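Local coordinates for succinoglycan biosynthesis protein (Bacillus cereus ATCC 14579, PDB 2QGM) that is of unproven function but, as a member of the erythromycin esterase family, probably acts as a hydrolase of the Ere-like type, at residues K129-P132 and R133-L136; A174-Q177 and G178-N181. All coordinates share one frame; numbering follows the deposited sequence.

Interaction 1 of 2, residues K129-P132 and R133-L136; sequences KGNP and REFL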
loop_
_atom_site.group_PDB
_atom_site.type_symbol
_atom_site.label_atom_id
_atom_site.label_comp_id
_atom_site.label_asym_id
_atom_site.label_seq_id
_atom_site.Cartn_x
_atom_site.Cartn_y
_atom_site.Cartn_z
ATOM N N LYS A 129 -16.986 15.536 -2.753
ATOM C CA LYS A 129 -16.363 16.835 -3.011
ATOM C C LYS A 129 -14.907 16.648 -3.432
ATOM O O LYS A 129 -14.169 15.875 -2.817
ATOM C CB LYS A 129 -16.431 17.714 -1.753
ATOM C CG LYS A 129 -15.828 19.113 -1.901
ATOM C CD LYS A 129 -16.121 19.976 -0.670
ATOM C CE LYS A 129 -15.685 21.431 -0.854
ATOM N NZ LYS A 129 -14.205 21.599 -0.982
ATOM N N GLY A 130 -14.504 17.344 -4.493
ATOM C CA GLY A 130 -13.132 17.243 -4.973
ATOM C C GLY A 130 -12.943 16.426 -6.235
ATOM O O GLY A 130 -13.876 15.795 -6.730
ATOM N N ASN A 131 -11.717 16.445 -6.750
ATOM C CA ASN A 131 -11.344 15.712 -7.954
ATOM C C ASN A 131 -10.237 14.744 -7.563
ATOM O O ASN A 131 -9.087 15.154 -7.373
ATOM C CB ASN A 131 -10.807 16.681 -9.009
ATOM C CG ASN A 131 -11.749 17.836 -9.273
ATOM O OD1 ASN A 131 -11.379 18.825 -9.914
ATOM N ND2 ASN A 131 -12.978 17.717 -8.784
ATOM N N PRO A 132 -10.563 13.448 -7.441
ATOM C CA PRO A 132 -9.567 12.445 -7.063
ATOM C C PRO A 132 -8.277 12.537 -7.872
ATOM O O PRO A 132 -7.189 12.335 -7.337
ATOM C CB PRO A 132 -10.307 11.126 -7.284
ATOM C CG PRO A 132 -11.728 11.489 -7.009
ATOM C CD PRO A 132 -11.863 12.814 -7.726
ATOM N N ARG A 133 -8.403 12.848 -9.158
ATOM C CA ARG A 133 -7.247 12.967 -10.051
ATOM C C ARG A 133 -6.171 13.889 -9.479
ATOM O O ARG A 133 -4.978 13.698 -9.712
ATOM C CB ARG A 133 -7.697 13.506 -11.412
ATOM C CG ARG A 133 -6.567 13.815 -12.379
ATOM C CD ARG A 133 -7.107 14.353 -13.700
ATOM N NE ARG A 133 -6.057 14.517 -14.706
ATOM C CZ ARG A 133 -5.084 15.423 -14.642
ATOM N NH1 ARG A 133 -5.019 16.263 -13.615
ATOM N NH2 ARG A 133 -4.172 15.486 -15.604
ATOM N N GLU A 134 -6.608 14.892 -8.727
ATOM C CA GLU A 134 -5.714 15.868 -8.115
ATOM C C GLU A 134 -5.108 15.407 -6.791
ATOM O O GLU A 134 -4.152 16.014 -6.311
ATOM C CB GLU A 134 -6.472 17.188 -7.909
ATOM C CG GLU A 134 -6.796 17.930 -9.200
ATOM C CD GLU A 134 -7.778 19.070 -8.999
ATOM O OE1 GLU A 134 -7.747 19.703 -7.925
ATOM O OE2 GLU A 134 -8.573 19.343 -9.926
ATOM N N PHE A 135 -5.643 14.335 -6.208
ATOM C CA PHE A 135 -5.122 13.855 -4.925
ATOM C C PHE A 135 -4.209 12.635 -5.013
ATOM O O PHE A 135 -3.647 12.206 -4.007
ATOM C CB PHE A 135 -6.273 13.518 -3.968
ATOM C CG PHE A 135 -7.385 14.529 -3.955
ATOM C CD1 PHE A 135 -7.117 15.900 -3.923
ATOM C CD2 PHE A 135 -8.709 14.104 -3.925
ATOM C CE1 PHE A 135 -8.160 16.829 -3.862
ATOM C CE2 PHE A 135 -9.754 15.019 -3.863
ATOM C CZ PHE A 135 -9.488 16.387 -3.830
ATOM N N LEU A 136 -4.068 12.077 -6.209
ATOM C CA LEU A 136 -3.223 10.904 -6.419
ATOM C C LEU A 136 -1.921 11.322 -7.100
ATOM O O LEU A 136 -1.943 11.879 -8.197
ATOM C CB LEU A 136 -3.958 9.885 -7.287
ATOM C CG LEU A 136 -5.282 9.368 -6.719
ATOM C CD1 LEU A 136 -6.072 8.670 -7.806
ATOM C CD2 LEU A 136 -5.005 8.432 -5.547
HETATM O O HOH W 1 -10.239 19.076 -6.180
#
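Pro132 O is met by two backbone amides: Phe135 N gives it a hydrogen bond of 2.8 Å, and Leu136 N a weak one of 3.3 Å with an N-H...O angle of only 124°. One residue earlier, Asn131 O accepts from Glu134 N at 2.8 Å. Both short bonds join residues i and i+3, and Pro132, Arg133 and Glu134 all have backbone angles in the helical region; the chain therefore makes two overlapping beta turns, 131-134 and 132-135. Asn131 O has a second neighbour in the Phe135 ring, which lays one face over it with the oxygen 3.5 Å above the plane, over the ring centre. A chi1 of -43°, CG beside the backbone N, swings the ring back toward residues 130-131, and its CZ edge meets Gly130 CA at 3.9 Å. The side chains of Asn131 and Glu134 run side by side, amide and carboxylate planes 82° apart. A water bridges the same two residues, accepting from Asn131 N and donating to Glu134 OE1, 3.1 Å from each. Pro132 and Leu136 pack on Ile149 of helix 143-157, Phe135 on Leu121 of helix 115-127, and Arg133 NE hydrogen-bonds to O of Lys445, the C-terminal residue. The chain thus turns between these two helices by backbone bonds and ring packing: the carbonyl oxygens of Asn131 and Pro132 are satisfied within the turns themselves, and the water ties the Asn131 backbone to the Glu134 carboxylate.

Interaction 2 of 2, residues A174-Q177 and G178-N181; sequences ALDQ and GSFN
Hydrogen bonds from Ser179 to Asp176 make up the first group. Ser179 OG donates to Asp176 OD1 at 2.7 Å, nearly along the C-O axis of the carboxylate, while Ser179 N gives the same oxygen a weak capping bond of 3.2 Å. Ser179 N also reaches Asp176 O at 3.0 Å. Asp176 is therefore the N-cap of helix 177-190; its CG lies between the backbone N and the carbonyl carbon (chi1 71°), which turns the carboxylate back over the first turn. Farther along, Asn181 N closes a regular helical bond to Gln177 O at 2.9 Å. Beside it the two amide side chains pair: Gln177, bent at chi2, brings NE2 to Asn181 OD1 at 2.7 Å, with the acceptor 9° out of the Gln177 amide plane and the two amides 83° apart. Apolar contact comes from Leu175, whose CB is 4.0 Å from Phe180 CE2, the side chains crossing at about a right angle. Both pack on Ile263 of helix 253-269, and Phe180 meets Tyr202 edge-to-face. A carboxylate at the helix N-terminus would probably be stabilised as the anion by the helix dipole and the donors of Ser179.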
loop_
_atom_site.group_PDB
_atom_site.type_symbol
_atom_site.label_atom_id
_atom_site.label_comp_id
_atom_site.label_asym_id
_atom_site.label_seq_id
_atom_site.Cartn_x
_atom_site.Cartn_y
_atom_site.Cartn_z
ATOM N N ALA A 174 5.405 13.912 1.898
ATOM C CA ALA A 174 5.125 15.342 1.881
ATOM C C ALA A 174 3.974 15.661 2.836
ATOM O O ALA A 174 3.142 14.799 3.132
ATOM C CB ALA A 174 4.752 15.791 0.470
ATOM N N LEU A 175 3.944 16.894 3.334
ATOM C CA LEU A 175 2.858 17.330 4.206
ATOM C C LEU A 175 2.281 18.564 3.538
ATOM O O LEU A 175 2.946 19.594 3.446
ATOM C CB LEU A 175 3.372 17.685 5.600
ATOM C CG LEU A 175 3.922 16.543 6.457
ATOM C CD1 LEU A 175 4.545 17.125 7.717
ATOM C CD2 LEU A 175 2.805 15.574 6.797
ATOM N N ASP A 176 1.052 18.445 3.052
ATOM C CA ASP A 176 0.382 19.543 2.372
ATOM C C ASP A 176 -0.197 20.543 3.367
ATOM O O ASP A 176 -0.305 20.261 4.559
ATOM C CB ASP A 176 -0.740 18.993 1.494
ATOM C CG ASP A 176 -1.911 18.480 2.308
ATOM O OD1 ASP A 176 -1.673 17.730 3.274
ATOM O OD2 ASP A 176 -3.063 18.829 1.976
ATOM N N GLN A 177 -0.565 21.718 2.866
ATOM C CA GLN A 177 -1.139 22.767 3.704
ATOM C C GLN A 177 -2.440 22.267 4.335
ATOM O O GLN A 177 -2.790 22.650 5.453
ATOM C CB GLN A 177 -1.403 24.015 2.856
ATOM C CG GLN A 177 -1.879 25.231 3.630
ATOM C CD GLN A 177 -0.910 25.654 4.718
ATOM O OE1 GLN A 177 0.300 25.714 4.499
ATOM N NE2 GLN A 177 -1.438 25.944 5.904
ATOM N N GLY A 178 -3.147 21.411 3.607
ATOM C CA GLY A 178 -4.392 20.862 4.114
ATOM C C GLY A 178 -4.193 20.136 5.437
ATOM O O GLY A 178 -5.069 20.163 6.299
ATOM N N SER A 179 -3.042 19.488 5.602
ATOM C CA SER A 179 -2.748 18.766 6.841
ATOM C C SER A 179 -2.588 19.722 8.018
ATOM O O SER A 179 -3.171 19.520 9.075
ATOM C CB SER A 179 -1.481 17.913 6.687
ATOM O OG SER A 179 -1.691 16.843 5.775
ATOM N N PHE A 180 -1.784 20.762 7.840
ATOM C CA PHE A 180 -1.587 21.731 8.908
ATOM C C PHE A 180 -2.904 22.410 9.265
ATOM O O PHE A 180 -3.193 22.655 10.440
ATOM C CB PHE A 180 -0.551 22.761 8.478
ATOM C CG PHE A 180 0.836 22.206 8.402
ATOM C CD1 PHE A 180 1.591 22.021 9.560
ATOM C CD2 PHE A 180 1.383 21.835 7.176
ATOM C CE1 PHE A 180 2.868 21.475 9.496
ATOM C CE2 PHE A 180 2.660 21.286 7.103
ATOM C CZ PHE A 180 3.408 21.104 8.265
ATOM N N ASN A 181 -3.702 22.712 8.246
ATOM C CA ASN A 181 -5.000 23.350 8.445
ATOM C C ASN A 181 -5.991 22.419 9.141
ATOM O O ASN A 181 -6.846 22.870 9.897
ATOM C CB ASN A 181 -5.566 23.816 7.101
ATOM C CG ASN A 181 -5.074 25.197 6.709
ATOM O OD1 ASN A 181 -3.923 25.547 6.949
ATOM N ND2 ASN A 181 -5.952 25.987 6.096
#

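Overall arrangement
Interactions 1 and 2 follow one another along the chain, with helix 143-157 and strand 166-171 between them. Their centres are 15 Å apart and their nearest atoms about 8 Å, so they do not touch. Helix 115-127 connects them: Phe135 of interaction 1 packs on its Lys120 and Leu121, and Ser179 of interaction 2 on its Trp115 and Leu119, while Lys120 NZ also forms a long, weak ion pair with Asp176. Both lie on the same side of the chain's centre, 18 and 21 Å from it. Residues 129-136 turn the chain between two helices; residues 174-181 lead from the edge strand 166-171 into helix 177-190.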